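Local coordinates for odorant binding protein ASP5 (Apis mellifera, PDB 3R72) that probably binds and carries small odorant molecules in the antennae of the honeybee, as a helical member of the PBP/GOBP family of odorant-binding proteins, at residues 108-111 against 112-116; 97-100 against 101-104. All coordinates share one frame; numbering follows the deposited sequence.

Contact 1: 108-111 against 112-116; sequences VQCH and YKQNP. With NBB (N-butyl-benzenesulfonamide), chain B.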
loop_
_atom_site.group_PDB
_atom_site.type_symbol
_atom_site.label_atom_id
_atom_site.label_comp_id
_atom_site.label_asym_id
_atom_site.label_seq_id
_atom_site.Cartn_x
_atom_site.Cartn_y
_atom_site.Cartn_z
ATOM N N VAL A 108 -5.563 2.381 0.306
ATOM C CA VAL A 108 -4.599 2.380 1.396
ATOM C C VAL A 108 -5.271 2.812 2.712
ATOM O O VAL A 108 -5.048 2.204 3.749
ATOM C CB VAL A 108 -3.376 3.273 1.035
ATOM C CG1 VAL A 108 -2.464 3.452 2.241
ATOM C CG2 VAL A 108 -2.627 2.657 -0.141
ATOM N N GLN A 109 -6.098 3.847 2.665
ATOM C CA GLN A 109 -6.844 4.295 3.843
ATOM C C GLN A 109 -7.802 3.216 4.342
ATOM O O GLN A 109 -7.971 3.059 5.551
ATOM C CB GLN A 109 -7.626 5.564 3.541
ATOM C CG GLN A 109 -6.760 6.789 3.453
ATOM C CD GLN A 109 -7.514 7.964 2.899
ATOM O OE1 GLN A 109 -7.624 8.131 1.677
ATOM N NE2 GLN A 109 -8.053 8.776 3.782
ATOM N N CYS A 110 -8.428 2.464 3.446
ATOM C CA CYS A 110 -9.293 1.364 3.867
ATOM C C CYS A 110 -8.494 0.327 4.642
ATOM O O CYS A 110 -8.921 -0.152 5.686
ATOM C CB CYS A 110 -9.976 0.719 2.666
ATOM S SG CYS A 110 -11.072 -0.658 3.118
ATOM N N HIS A 111 -7.309 -0.007 4.153
ATOM C CA HIS A 111 -6.447 -0.944 4.863
ATOM C C HIS A 111 -6.083 -0.419 6.256
ATOM O O HIS A 111 -6.140 -1.159 7.243
ATOM C CB HIS A 111 -5.188 -1.190 4.043
ATOM C CG HIS A 111 -5.235 -2.448 3.240
ATOM N ND1 HIS A 111 -5.979 -2.641 2.093
ATOM C CD2 HIS A 111 -4.562 -3.597 3.441
ATOM C CE1 HIS A 111 -5.767 -3.869 1.639
ATOM N NE2 HIS A 111 -4.912 -4.468 2.443
ATOM N N TYR A 112 -5.689 0.846 6.338
ATOM C CA TYR A 112 -5.374 1.463 7.617
ATOM C C TYR A 112 -6.546 1.334 8.590
ATOM O O TYR A 112 -6.372 0.911 9.739
ATOM C CB TYR A 112 -5.007 2.944 7.419
ATOM C CG TYR A 112 -4.674 3.634 8.727
ATOM C CD1 TYR A 112 -3.379 3.625 9.242
ATOM C CD2 TYR A 112 -5.660 4.250 9.479
ATOM C CE1 TYR A 112 -3.085 4.226 10.453
ATOM C CE2 TYR A 112 -5.371 4.838 10.686
ATOM C CZ TYR A 112 -4.085 4.828 11.162
ATOM O OH TYR A 112 -3.774 5.417 12.366
ATOM N N LYS A 113 -7.734 1.695 8.129
ATOM C CA LYS A 113 -8.904 1.715 8.986
ATOM C C LYS A 113 -9.219 0.337 9.563
ATOM O O LYS A 113 -9.694 0.230 10.692
ATOM C CB LYS A 113 -10.100 2.275 8.230
ATOM C CG LYS A 113 -10.025 3.778 8.089
ATOM C CD LYS A 113 -11.333 4.347 7.577
ATOM C CE LYS A 113 -11.176 5.765 7.026
ATOM N NZ LYS A 113 -12.415 6.212 6.331
ATOM N N GLN A 114 -8.964 -0.730 8.804
ATOM C CA GLN A 114 -9.242 -2.068 9.328
ATOM C C GLN A 114 -8.308 -2.487 10.468
ATOM O O GLN A 114 -8.685 -3.315 11.295
ATOM C CB GLN A 114 -9.189 -3.136 8.240
ATOM C CG GLN A 114 -10.028 -2.884 6.976
ATOM C CD GLN A 114 -11.371 -2.214 7.194
ATOM O OE1 GLN A 114 -11.654 -1.140 6.636
ATOM N NE2 GLN A 114 -12.208 -2.842 7.976
ATOM N N ASN A 115 -7.092 -1.941 10.504
ATOM C CA ASN A 115 -6.163 -2.277 11.573
ATOM C C ASN A 115 -5.049 -1.229 11.651
ATOM O O ASN A 115 -3.961 -1.411 11.110
ATOM C CB ASN A 115 -5.605 -3.696 11.356
ATOM C CG ASN A 115 -4.945 -4.262 12.578
ATOM O OD1 ASN A 115 -4.229 -3.576 13.287
ATOM N ND2 ASN A 115 -5.170 -5.546 12.818
ATOM N N PRO A 116 -5.323 -0.111 12.331
ATOM C CA PRO A 116 -4.314 0.950 12.380
ATOM C C PRO A 116 -2.999 0.501 13.006
ATOM O O PRO A 116 -1.935 0.895 12.527
ATOM C CB PRO A 116 -4.991 2.032 13.213
ATOM C CG PRO A 116 -6.444 1.844 12.916
ATOM C CD PRO A 116 -6.625 0.349 12.833
HETATM O O1S NBB B . -0.384 -2.823 -2.627
HETATM S S NBB B . 0.369 -2.888 -1.430
HETATM O O2S NBB B . 1.624 -2.189 -1.444
HETATM N N10 NBB B . 0.648 -4.438 -1.146
HETATM C C11 NBB B . -0.448 -5.382 -1.078
HETATM C C12 NBB B . -0.203 -6.462 -0.041
HETATM C C13 NBB B . -0.249 -5.956 1.401
HETATM C C14 NBB B . -1.666 -5.613 1.810
HETATM C C4 NBB B . -0.547 -2.316 -0.196
HETATM C C5 NBB B . 0.016 -2.247 1.081
HETATM C C6 NBB B . -0.729 -1.773 2.171
HETATM C C1 NBB B . -2.040 -1.354 2.014
HETATM C C2 NBB B . -2.606 -1.394 0.761
HETATM C C3 NBB B . -1.879 -1.869 -0.330
HETATM O O HOH W 1 -3.852 -2.259 8.436
#
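The carbonyl oxygen of His111 is gripped by three partners at the C-terminal end of a helix. Water 1 donates a hydrogen bond to His111 O at 2.8 Å, while Asn115 N, at 3.5 Å from His111 O, and Gln114 N add weak bonds. The same water also donates to Asn115 O, bridging the last helical turn to the residue where the chain leaves helical geometry. Upstream the bonds are regular i to i+4: Tyr112 N reaches Val108 O at 3.0 Å, and Lys113 N reaches Gln109 O at 2.9 Å with an N-H...O angle of 161°. Lys113 lays the start of its extended chain over that second carbonyl, CG coming within 3.3 Å of Gln109 O. With CG anti to the backbone N (chi1 180°), the Tyr112 side chain runs forward along the chain, and one face of its ring takes Pro116 CA 4.0 Å above the plane, toward the rim. On the ligand side, rim atoms C1 and C2 of the n-butyl-benzenesulfonamide ring approach one face of the His111 imidazole, C2 3.7 Å above its centre, the planes clearly inclined. His111 thus lines this ligand's pocket, consistent with an odorant site. Outside the segments, Cys110 is tied by a disulfide to Cys91, His111 leans on Ile87 and Val88 of helix 81-91, and Tyr112 meets Phe38 and Phe119 edge-to-face, packing this end of helix 100-114 between helix 81-91 and the loops.

Contact 2: 97-100 against 101-104; sequences TGDD and CQKT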
loop_
_atom_site.group_PDB
_atom_site.type_symbol
_atom_site.label_atom_id
_atom_site.label_comp_id
_atom_site.label_asym_id
_atom_site.label_seq_id
_atom_site.Cartn_x
_atom_site.Cartn_y
_atom_site.Cartn_z
ATOM N N THR A 97 -13.104 5.885 -6.281
ATOM C CA THR A 97 -13.509 6.905 -7.233
ATOM C C THR A 97 -12.393 7.889 -7.456
ATOM O O THR A 97 -11.438 7.986 -6.685
ATOM C CB THR A 97 -14.729 7.680 -6.720
ATOM O OG1 THR A 97 -14.388 8.306 -5.482
ATOM C CG2 THR A 97 -15.922 6.760 -6.524
ATOM N N GLY A 98 -12.526 8.644 -8.532
ATOM C CA GLY A 98 -11.545 9.655 -8.865
ATOM C C GLY A 98 -10.454 9.134 -9.768
ATOM O O GLY A 98 -10.615 8.108 -10.433
ATOM N N ASP A 99 -9.352 9.868 -9.832
ATOM C CA ASP A 99 -8.226 9.459 -10.652
ATOM C C ASP A 99 -7.460 8.307 -9.992
ATOM O O ASP A 99 -7.798 7.884 -8.879
ATOM C CB ASP A 99 -7.334 10.650 -11.063
ATOM C CG ASP A 99 -6.516 11.252 -9.937
ATOM O OD1 ASP A 99 -5.967 12.353 -10.157
ATOM O OD2 ASP A 99 -6.370 10.655 -8.873
ATOM N N ASP A 100 -6.466 7.750 -10.684
ATOM C CA ASP A 100 -5.767 6.584 -10.138
ATOM C C ASP A 100 -5.128 6.876 -8.790
ATOM O O ASP A 100 -5.124 6.013 -7.903
ATOM C CB ASP A 100 -4.689 6.077 -11.088
ATOM C CG ASP A 100 -5.253 5.478 -12.364
ATOM O OD1 ASP A 100 -6.476 5.266 -12.456
ATOM O OD2 ASP A 100 -4.441 5.216 -13.266
ATOM N N CYS A 101 -4.593 8.081 -8.639
ATOM C CA CYS A 101 -3.955 8.493 -7.392
ATOM C C CYS A 101 -4.965 8.502 -6.248
ATOM O O CYS A 101 -4.684 8.038 -5.144
ATOM C CB CYS A 101 -3.288 9.869 -7.549
ATOM S SG CYS A 101 -2.009 9.943 -8.834
ATOM N N GLN A 102 -6.130 9.071 -6.503
ATOM C CA GLN A 102 -7.188 9.110 -5.513
ATOM C C GLN A 102 -7.675 7.705 -5.161
ATOM O O GLN A 102 -7.886 7.401 -3.994
ATOM C CB GLN A 102 -8.328 9.996 -6.028
ATOM C CG GLN A 102 -7.907 11.451 -6.117
ATOM C CD GLN A 102 -8.851 12.338 -6.905
ATOM O OE1 GLN A 102 -9.464 11.928 -7.878
ATOM N NE2 GLN A 102 -8.914 13.594 -6.514
ATOM N N LYS A 103 -7.808 6.835 -6.161
ATOM C CA LYS A 103 -8.272 5.477 -5.918
ATOM C C LYS A 103 -7.309 4.689 -5.040
ATOM O O LYS A 103 -7.726 4.070 -4.059
ATOM C CB LYS A 103 -8.486 4.740 -7.226
ATOM C CG LYS A 103 -9.678 5.226 -8.038
ATOM C CD LYS A 103 -9.976 4.272 -9.194
ATOM C CE LYS A 103 -11.107 4.775 -10.058
ATOM N NZ LYS A 103 -11.103 4.170 -11.421
ATOM N N THR A 104 -6.030 4.669 -5.392
ATOM C CA THR A 104 -5.093 3.905 -4.582
ATOM C C THR A 104 -4.988 4.477 -3.175
ATOM O O THR A 104 -4.896 3.723 -2.209
ATOM C CB THR A 104 -3.698 3.755 -5.228
ATOM O OG1 THR A 104 -3.088 5.035 -5.414
ATOM C CG2 THR A 104 -3.793 3.050 -6.545
HETATM O O HOH W 2 -9.292 6.411 -12.188
#
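Cys101, in the first turn of the helix, brings its CB to 3.4 Å from Asp99 OD2. Gln102 closes a capping box with Asp99, the N-cap residue: Gln102 N donates to Asp99 OD2 at 2.9 Å, and Gln102 OE1 receives Asp99 N in return at 2.8 Å. That second bond arrives in the carbonyl plane, on a lone pair. Asp99 CG lies between its backbone N and carbonyl carbon (chi1 71°), which swings the carboxylate over the start of the helix; the two side chains pass at about a right angle, their carboxylate and amide planes 44° apart. An alanine at Gln102 would still offer its backbone N to Asp99, but Asp99 N would probably lose its acceptor and the bend before the helix would be less firmly held. Gly98 CA is 3.2 Å from Gln102 OE1, and a CB on it would run into that oxygen. Lys103 N bonds to Asp99 O at 2.9 Å, and its extended chain runs back along the loop, CE reaching 3.4 Å from Gly98 O. Water 2 joins Lys103 NZ, Gly98 O and Asp100 OD1. Thr104 N ends the series with a nearly straight bond to Asp100 O (175°). Around this helix start, the Cys101-Cys46 disulfide, Asp99 OD1 to His42 and Thr104 OG1 to Thr48 and Thr49 fasten it to helix 42-54, while Asp100 and Thr104 touch Phe58 of strand 58-59.

How the contacts relate
Both contacts belong to helix 100-114, contact 2 at its N-terminal start and contact 1 at its C-terminal end, with centres about 16 Å apart. Contact 2 is a surface arrangement of polar side chains, in which a carboxylate and an amide serve backbone N-H groups at the helix start. Contact 1 is partly buried: backbone carbonyls and a water finish the helix, while an aromatic face turns to the ligand. Each holds one disulfide cysteine, but the partners differ, helix 42-54 for contact 2 and helix 81-91 for contact 1, so the two ends of one helix are bonded to different neighbours.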